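Uroporphyrinogen III cosynthase (HemD) (Helicobacter pylori, PDB 3P9Z) probably catalyses the cyclisation of the linear tetrapyrrole hydroxymethylbilane to the macrocycle uroporphyrinogen III, a step of haem biosynthesis. Local coordinates at residues Phe38-Thr44 and Ile68-Leu73; Glu161-Phe167 and Asn185-Ile191. All coordinates share one frame; numbering follows the deposited sequence.

Interaction 1: residues Phe38-Thr44 and Ile68-Leu73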
loop_
_atom_site.group_PDB
_atom_site.type_symbol
_atom_site.label_atom_id
_atom_site.label_comp_id
_atom_site.label_asym_id
_atom_site.label_seq_id
_atom_site.Cartn_x
_atom_site.Cartn_y
_atom_site.Cartn_z
ATOM N N PHE A 38 0.283 -24.256 -8.844
ATOM C CA PHE A 38 1.327 -23.396 -8.249
ATOM C C PHE A 38 1.970 -23.940 -6.979
ATOM O O PHE A 38 1.266 -24.372 -6.052
ATOM C CB PHE A 38 0.784 -21.976 -7.996
ATOM C CG PHE A 38 0.143 -21.366 -9.207
ATOM C CD1 PHE A 38 0.920 -20.751 -10.187
ATOM C CD2 PHE A 38 -1.247 -21.412 -9.370
ATOM C CE1 PHE A 38 0.316 -20.205 -11.318
ATOM C CE2 PHE A 38 -1.867 -20.866 -10.489
ATOM C CZ PHE A 38 -1.091 -20.271 -11.471
ATOM N N ASN A 39 3.302 -23.874 -6.919
ATOM C CA ASN A 39 4.017 -24.240 -5.679
ATOM C C ASN A 39 4.706 -23.060 -4.976
ATOM O O ASN A 39 5.490 -23.251 -4.032
ATOM C CB ASN A 39 5.026 -25.387 -5.920
ATOM C CG ASN A 39 6.006 -25.105 -7.067
ATOM O OD1 ASN A 39 5.997 -24.029 -7.685
ATOM N ND2 ASN A 39 6.856 -26.096 -7.364
ATOM N N ALA A 40 4.413 -21.848 -5.440
ATOM C CA ALA A 40 4.876 -20.633 -4.786
ATOM C C ALA A 40 3.888 -19.504 -4.992
ATOM O O ALA A 40 3.358 -19.317 -6.092
ATOM C CB ALA A 40 6.265 -20.210 -5.321
ATOM N N LEU A 41 3.659 -18.740 -3.933
ATOM C CA LEU A 41 2.885 -17.517 -4.041
ATOM C C LEU A 41 3.816 -16.342 -3.773
ATOM O O LEU A 41 4.787 -16.463 -3.014
ATOM C CB LEU A 41 1.769 -17.486 -3.003
ATOM C CG LEU A 41 0.796 -18.665 -2.838
ATOM C CD1 LEU A 41 -0.062 -18.389 -1.623
ATOM C CD2 LEU A 41 -0.073 -18.920 -4.086
ATOM N N ILE A 42 3.510 -15.203 -4.371
ATOM C CA ILE A 42 4.236 -13.997 -4.027
ATOM C C ILE A 42 3.294 -12.816 -3.804
ATOM O O ILE A 42 2.305 -12.646 -4.525
ATOM C CB ILE A 42 5.404 -13.714 -5.019
ATOM C CG1 ILE A 42 6.246 -12.515 -4.542
ATOM C CG2 ILE A 42 4.911 -13.546 -6.472
ATOM C CD1 ILE A 42 7.594 -12.484 -5.165
ATOM N N PHE A 43 3.607 -12.040 -2.767
ATOM C CA PHE A 43 2.854 -10.872 -2.353
ATOM C C PHE A 43 3.810 -9.686 -2.240
ATOM O O PHE A 43 4.965 -9.855 -1.829
ATOM C CB PHE A 43 2.229 -11.108 -0.965
ATOM C CG PHE A 43 1.250 -12.256 -0.916
ATOM C CD1 PHE A 43 1.697 -13.570 -0.778
ATOM C CD2 PHE A 43 -0.119 -12.015 -0.987
ATOM C CE1 PHE A 43 0.790 -14.650 -0.721
ATOM C CE2 PHE A 43 -1.045 -13.080 -0.920
ATOM C CZ PHE A 43 -0.592 -14.393 -0.789
ATOM N N THR A 44 3.328 -8.503 -2.613
ATOM C CA THR A 44 4.062 -7.255 -2.394
ATOM C C THR A 44 3.349 -6.387 -1.356
ATOM O O THR A 44 3.945 -5.475 -0.815
ATOM C CB THR A 44 4.178 -6.425 -3.678
ATOM O OG1 THR A 44 2.868 -6.202 -4.197
ATOM C CG2 THR A 44 5.002 -7.133 -4.720
ATOM N N ILE A 68 0.457 -23.273 0.357
ATOM C CA ILE A 68 1.435 -23.088 -0.709
ATOM C C ILE A 68 2.518 -22.122 -0.230
ATOM O O ILE A 68 2.202 -20.992 0.164
ATOM C CB ILE A 68 0.772 -22.572 -2.018
ATOM C CG1 ILE A 68 -0.279 -23.568 -2.513
ATOM C CG2 ILE A 68 1.840 -22.277 -3.099
ATOM C CD1 ILE A 68 -1.263 -23.004 -3.567
ATOM N N PRO A 69 3.791 -22.561 -0.238
ATOM C CA PRO A 69 4.862 -21.670 0.249
ATOM C C PRO A 69 4.760 -20.249 -0.336
ATOM O O PRO A 69 4.657 -20.080 -1.556
ATOM C CB PRO A 69 6.150 -22.381 -0.184
ATOM C CG PRO A 69 5.747 -23.864 -0.264
ATOM C CD PRO A 69 4.321 -23.853 -0.746
ATOM N N ALA A 70 4.766 -19.257 0.560
ATOM C CA ALA A 70 4.550 -17.858 0.222
ATOM C C ALA A 70 5.820 -17.022 0.427
ATOM O O ALA A 70 6.518 -17.162 1.446
ATOM C CB ALA A 70 3.401 -17.287 1.070
ATOM N N TYR A 71 6.098 -16.172 -0.559
ATOM C CA TYR A 71 7.239 -15.274 -0.570
ATOM C C TYR A 71 6.718 -13.848 -0.503
ATOM O O TYR A 71 5.592 -13.557 -0.949
ATOM C CB TYR A 71 8.071 -15.481 -1.832
ATOM C CG TYR A 71 8.746 -16.848 -1.889
ATOM C CD1 TYR A 71 10.090 -16.989 -1.556
ATOM C CD2 TYR A 71 8.033 -17.987 -2.260
ATOM C CE1 TYR A 71 10.706 -18.217 -1.599
ATOM C CE2 TYR A 71 8.637 -19.229 -2.309
ATOM C CZ TYR A 71 9.966 -19.335 -1.972
ATOM O OH TYR A 71 10.571 -20.546 -1.995
ATOM N N ALA A 72 7.518 -12.964 0.093
ATOM C CA ALA A 72 7.145 -11.570 0.192
ATOM C C ALA A 72 8.365 -10.696 -0.045
ATOM O O ALA A 72 9.502 -11.133 0.127
ATOM C CB ALA A 72 6.533 -11.278 1.551
ATOM N N LEU A 73 8.126 -9.461 -0.435
ATOM C CA LEU A 73 9.222 -8.590 -0.806
ATOM C C LEU A 73 9.700 -7.717 0.345
ATOM O O LEU A 73 10.809 -7.169 0.304
ATOM C CB LEU A 73 8.841 -7.753 -2.024
ATOM C CG LEU A 73 8.957 -8.500 -3.351
ATOM C CD1 LEU A 73 8.532 -7.592 -4.460
ATOM C CD2 LEU A 73 10.391 -8.985 -3.602
#
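Ile68 meets Leu41 where the two segments first come together. The two side chains cross at about a right angle. Ile68 CG2 does the touching and lies 3.8 Å from Leu41 CG. With chi1 at -60°, CG1 lies anti to the carbonyl carbon and CG2 anti to the backbone N, which turns the CG2 methyl onto segment 38-44. It also rests on the backbone just before Leu41, 3.5 Å from Ala40 N. Beside it, Pro69 lays the CD of its ring 3.5 Å from Asn39 O. Asn39 itself turns its amide oxygen to the backbone N of Ser112.

Leu41, Phe43, Ala70 and Ala72 share one face of the sheet. Phe43 CG lies anti to its own carbonyl carbon (chi1 -62°), and the ring leans back along the strand. CE1 thereby comes 4.1 Å from Ala70 CB, while Tyr71 O lies at the ring edge, in its plane. Leu81 of helix 75-83 packs on both Phe43 and Ala70.

The other face carries Ile42 and Tyr71. The Tyr71 ring also leans back, putting CE2 4.0 Å from Ala40 CB. Leu41 O sits at the edge of this ring. Leu107 and Leu108 of helix 105-108 pack against the tyrosine.

At the far end, Thr44 CG2 and Leu73 CD1 are 3.6 Å apart, the two side chains lying side by side and pointing the same way. Thr44 OG1 hydrogen-bonds Tyr115 OH and a malonate ion, probably from the crystallisation liquor.

Backbone hydrogen bonds join the strands; the one from Tyr71 N to Leu41 O is 2.8 Å long. The last, Leu73 N to Phe43 O, is weak. Parallel strands 40-43 and 70-72, joined through helices and packed by helices on both faces, are characteristic of the alpha/beta domains of uroporphyrinogen-III synthases.

Interaction 2: residues Glu161-Phe167 and Asn185-Ile191; sequences EKSILIF and NYTAISI
Strands 164-167 and 187-190 run parallel at 24°, their axes 4.7 Å apart at closest, and five backbone hydrogen bonds join their segments from Thr187 N-Ser163 O to Ile191 N-Phe167 O. Before the strands begin, Asn185 bridges to the turn at Glu161 and Lys162. Its CG stands between the backbone N and the carbonyl carbon (chi1 75°), which brings the amide across to segment 161-167. OD1 takes the backbone N of Lys162 at 2.8 Å, with the donor well above the carbonyl plane. ND2 gives a hydrogen to Glu161 OE1 at 3.2 Å. That bond lies in the amide plane but meets the carboxylate from above its own plane. The two ends of the amide thus hold two successive residues. The Lys162 side chain crosses that of Asn185 at about a right angle, its CG 3.9 Å from Asn185 CG.

The two strands and helix 170-179 form a beta-alpha-beta unit. On one face, Leu165 CD1 reaches back to the Tyr186 ring, 3.6 Å from CD2. Further along, Phe167 brings its CE2 edge within 3.8 Å of Ala188 CB. Ile189 O also lies at the edge of that ring. Phe176 of the connecting helix meets Phe167 edge-to-face.

Ile164, Ile166, Thr187 and Ile189 occupy the other face. Ile164 CG2 touches Ile189 CD1 at 3.7 Å. Helix 214-223 packs over Ile166 and Ile189. Near the start of this face, Thr187 OG1 accepts a hydrogen bond from Arg5.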
loop_
_atom_site.group_PDB
_atom_site.type_symbol
_atom_site.label_atom_id
_atom_site.label_comp_id
_atom_site.label_asym_id
_atom_site.label_seq_id
_atom_site.Cartn_x
_atom_site.Cartn_y
_atom_site.Cartn_z
ATOM N N GLU A 161 -6.608 26.133 7.725
ATOM C CA GLU A 161 -5.525 26.848 7.083
ATOM C C GLU A 161 -4.224 26.690 7.881
ATOM O O GLU A 161 -4.258 26.452 9.094
ATOM C CB GLU A 161 -5.921 28.302 6.877
ATOM C CG GLU A 161 -7.164 28.422 5.963
ATOM C CD GLU A 161 -7.099 29.616 5.025
ATOM O OE1 GLU A 161 -6.155 30.439 5.170
ATOM O OE2 GLU A 161 -7.993 29.728 4.147
ATOM N N LYS A 162 -3.096 26.770 7.174
ATOM C CA LYS A 162 -1.752 26.630 7.742
ATOM C C LYS A 162 -1.410 25.220 8.257
ATOM O O LYS A 162 -0.354 25.037 8.862
ATOM C CB LYS A 162 -1.489 27.685 8.834
ATOM C CG LYS A 162 -1.649 29.110 8.346
ATOM C CD LYS A 162 -1.592 30.126 9.470
ATOM C CE LYS A 162 -1.661 31.542 8.878
ATOM N NZ LYS A 162 -1.911 32.595 9.913
ATOM N N SER A 163 -2.301 24.249 8.022
ATOM C CA SER A 163 -2.074 22.834 8.366
ATOM C C SER A 163 -0.793 22.281 7.763
ATOM O O SER A 163 -0.406 22.643 6.651
ATOM C CB SER A 163 -3.228 21.941 7.881
ATOM O OG SER A 163 -4.450 22.230 8.543
ATOM N N ILE A 164 -0.155 21.387 8.510
ATOM C CA ILE A 164 0.919 20.554 7.986
ATOM C C ILE A 164 0.330 19.196 7.563
ATOM O O ILE A 164 -0.226 18.482 8.388
ATOM C CB ILE A 164 2.033 20.341 9.041
ATOM C CG1 ILE A 164 2.684 21.680 9.444
ATOM C CG2 ILE A 164 3.088 19.373 8.524
ATOM C CD1 ILE A 164 3.188 21.698 10.889
ATOM N N LEU A 165 0.486 18.843 6.292
ATOM C CA LEU A 165 -0.128 17.640 5.734
ATOM C C LEU A 165 0.913 16.569 5.410
ATOM O O LEU A 165 1.845 16.807 4.613
ATOM C CB LEU A 165 -0.916 17.978 4.462
ATOM C CG LEU A 165 -1.797 19.226 4.507
ATOM C CD1 LEU A 165 -2.326 19.532 3.130
ATOM C CD2 LEU A 165 -2.939 19.037 5.506
ATOM N N ILE A 166 0.735 15.398 6.024
ATOM C CA ILE A 166 1.646 14.261 5.831
ATOM C C ILE A 166 1.110 13.289 4.787
ATOM O O ILE A 166 0.091 12.595 5.016
ATOM C CB ILE A 166 1.939 13.502 7.175
ATOM C CG1 ILE A 166 2.540 14.455 8.220
ATOM C CG2 ILE A 166 2.871 12.309 6.919
ATOM C CD1 ILE A 166 2.664 13.896 9.630
ATOM N N PHE A 167 1.783 13.234 3.638
ATOM C CA PHE A 167 1.391 12.293 2.582
ATOM C C PHE A 167 2.238 11.030 2.633
ATOM O O PHE A 167 3.468 11.095 2.501
ATOM C CB PHE A 167 1.479 12.962 1.205
ATOM C CG PHE A 167 0.591 14.181 1.070
ATOM C CD1 PHE A 167 -0.767 14.040 0.739
ATOM C CD2 PHE A 167 1.106 15.456 1.261
ATOM C CE1 PHE A 167 -1.603 15.170 0.618
ATOM C CE2 PHE A 167 0.286 16.600 1.136
ATOM C CZ PHE A 167 -1.083 16.449 0.813
ATOM N N ASN A 185 -0.343 28.265 2.029
ATOM C CA ASN A 185 0.012 28.230 3.448
ATOM C C ASN A 185 0.019 26.828 4.111
ATOM O O ASN A 185 0.434 26.679 5.274
ATOM C CB ASN A 185 -0.775 29.285 4.258
ATOM C CG ASN A 185 -2.245 28.916 4.509
ATOM O OD1 ASN A 185 -2.642 27.747 4.546
ATOM N ND2 ASN A 185 -3.054 29.938 4.713
ATOM N N TYR A 186 -0.421 25.804 3.375
ATOM C CA TYR A 186 -0.220 24.433 3.829
ATOM C C TYR A 186 1.264 24.128 3.693
ATOM O O TYR A 186 1.950 24.718 2.846
ATOM C CB TYR A 186 -0.976 23.422 2.968
ATOM C CG TYR A 186 -2.492 23.399 3.068
ATOM C CD1 TYR A 186 -3.176 23.870 4.200
ATOM C CD2 TYR A 186 -3.245 22.862 2.022
ATOM C CE1 TYR A 186 -4.578 23.813 4.268
ATOM C CE2 TYR A 186 -4.621 22.793 2.082
ATOM C CZ TYR A 186 -5.289 23.267 3.199
ATOM O OH TYR A 186 -6.666 23.182 3.212
ATOM N N THR A 187 1.753 23.210 4.524
ATOM C CA THR A 187 3.080 22.631 4.323
ATOM C C THR A 187 2.945 21.123 4.127
ATOM O O THR A 187 2.426 20.430 4.997
ATOM C CB THR A 187 4.018 22.947 5.510
ATOM O OG1 THR A 187 4.166 24.367 5.625
ATOM C CG2 THR A 187 5.370 22.312 5.323
ATOM N N ALA A 188 3.400 20.630 2.974
ATOM C CA ALA A 188 3.372 19.199 2.665
ATOM C C ALA A 188 4.619 18.494 3.201
ATOM O O ALA A 188 5.747 19.014 3.118
ATOM C CB ALA A 188 3.255 18.960 1.151
ATOM N N ILE A 189 4.389 17.303 3.738
ATOM C CA ILE A 189 5.444 16.396 4.094
ATOM C C ILE A 189 5.269 15.105 3.299
ATOM O O ILE A 189 4.157 14.586 3.182
ATOM C CB ILE A 189 5.431 16.117 5.624
ATOM C CG1 ILE A 189 5.808 17.416 6.367
ATOM C CG2 ILE A 189 6.339 14.924 5.971
ATOM C CD1 ILE A 189 6.010 17.270 7.861
ATOM N N SER A 190 6.373 14.598 2.753
ATOM C CA SER A 190 6.352 13.358 2.003
ATOM C C SER A 190 7.116 12.299 2.747
ATOM O O SER A 190 8.204 12.569 3.276
ATOM C CB SER A 190 7.007 13.573 0.638
ATOM O OG SER A 190 6.207 14.427 -0.154
ATOM N N ILE A 191 6.566 11.085 2.766
ATOM C CA ILE A 191 7.257 9.953 3.404
ATOM C C ILE A 191 8.597 9.615 2.718
ATOM O O ILE A 191 9.569 9.218 3.378
ATOM C CB ILE A 191 6.336 8.687 3.470
ATOM C CG1 ILE A 191 6.906 7.648 4.463
ATOM C CG2 ILE A 191 6.103 8.116 2.062
ATOM C CD1 ILE A 191 5.836 6.690 5.090
#

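In the fold
From the N terminus, strands 7-10 and 19-28 come first. Interaction 1 then closes a loop of 23 residues made largely of helices 46-55 and 60-66. The chain goes on through strands 112-118 and 135-146 before interaction 2 closes a shorter loop around helix 170-179. The two contacts follow in series and neither nest nor cross. The centres of interactions 1 and 2 are about 37 Å apart, on opposite sides of the chain's centre. Both belong to one mixed sheet. Interaction 1 adds edge strand 70-72 to 40-43, whereas interaction 2 joins 164-167 to 187-190, one strand in from the opposite edge, 206-208. Strands 112-118, 135-146, 19-28 and 7-10 lie between them in the sheet.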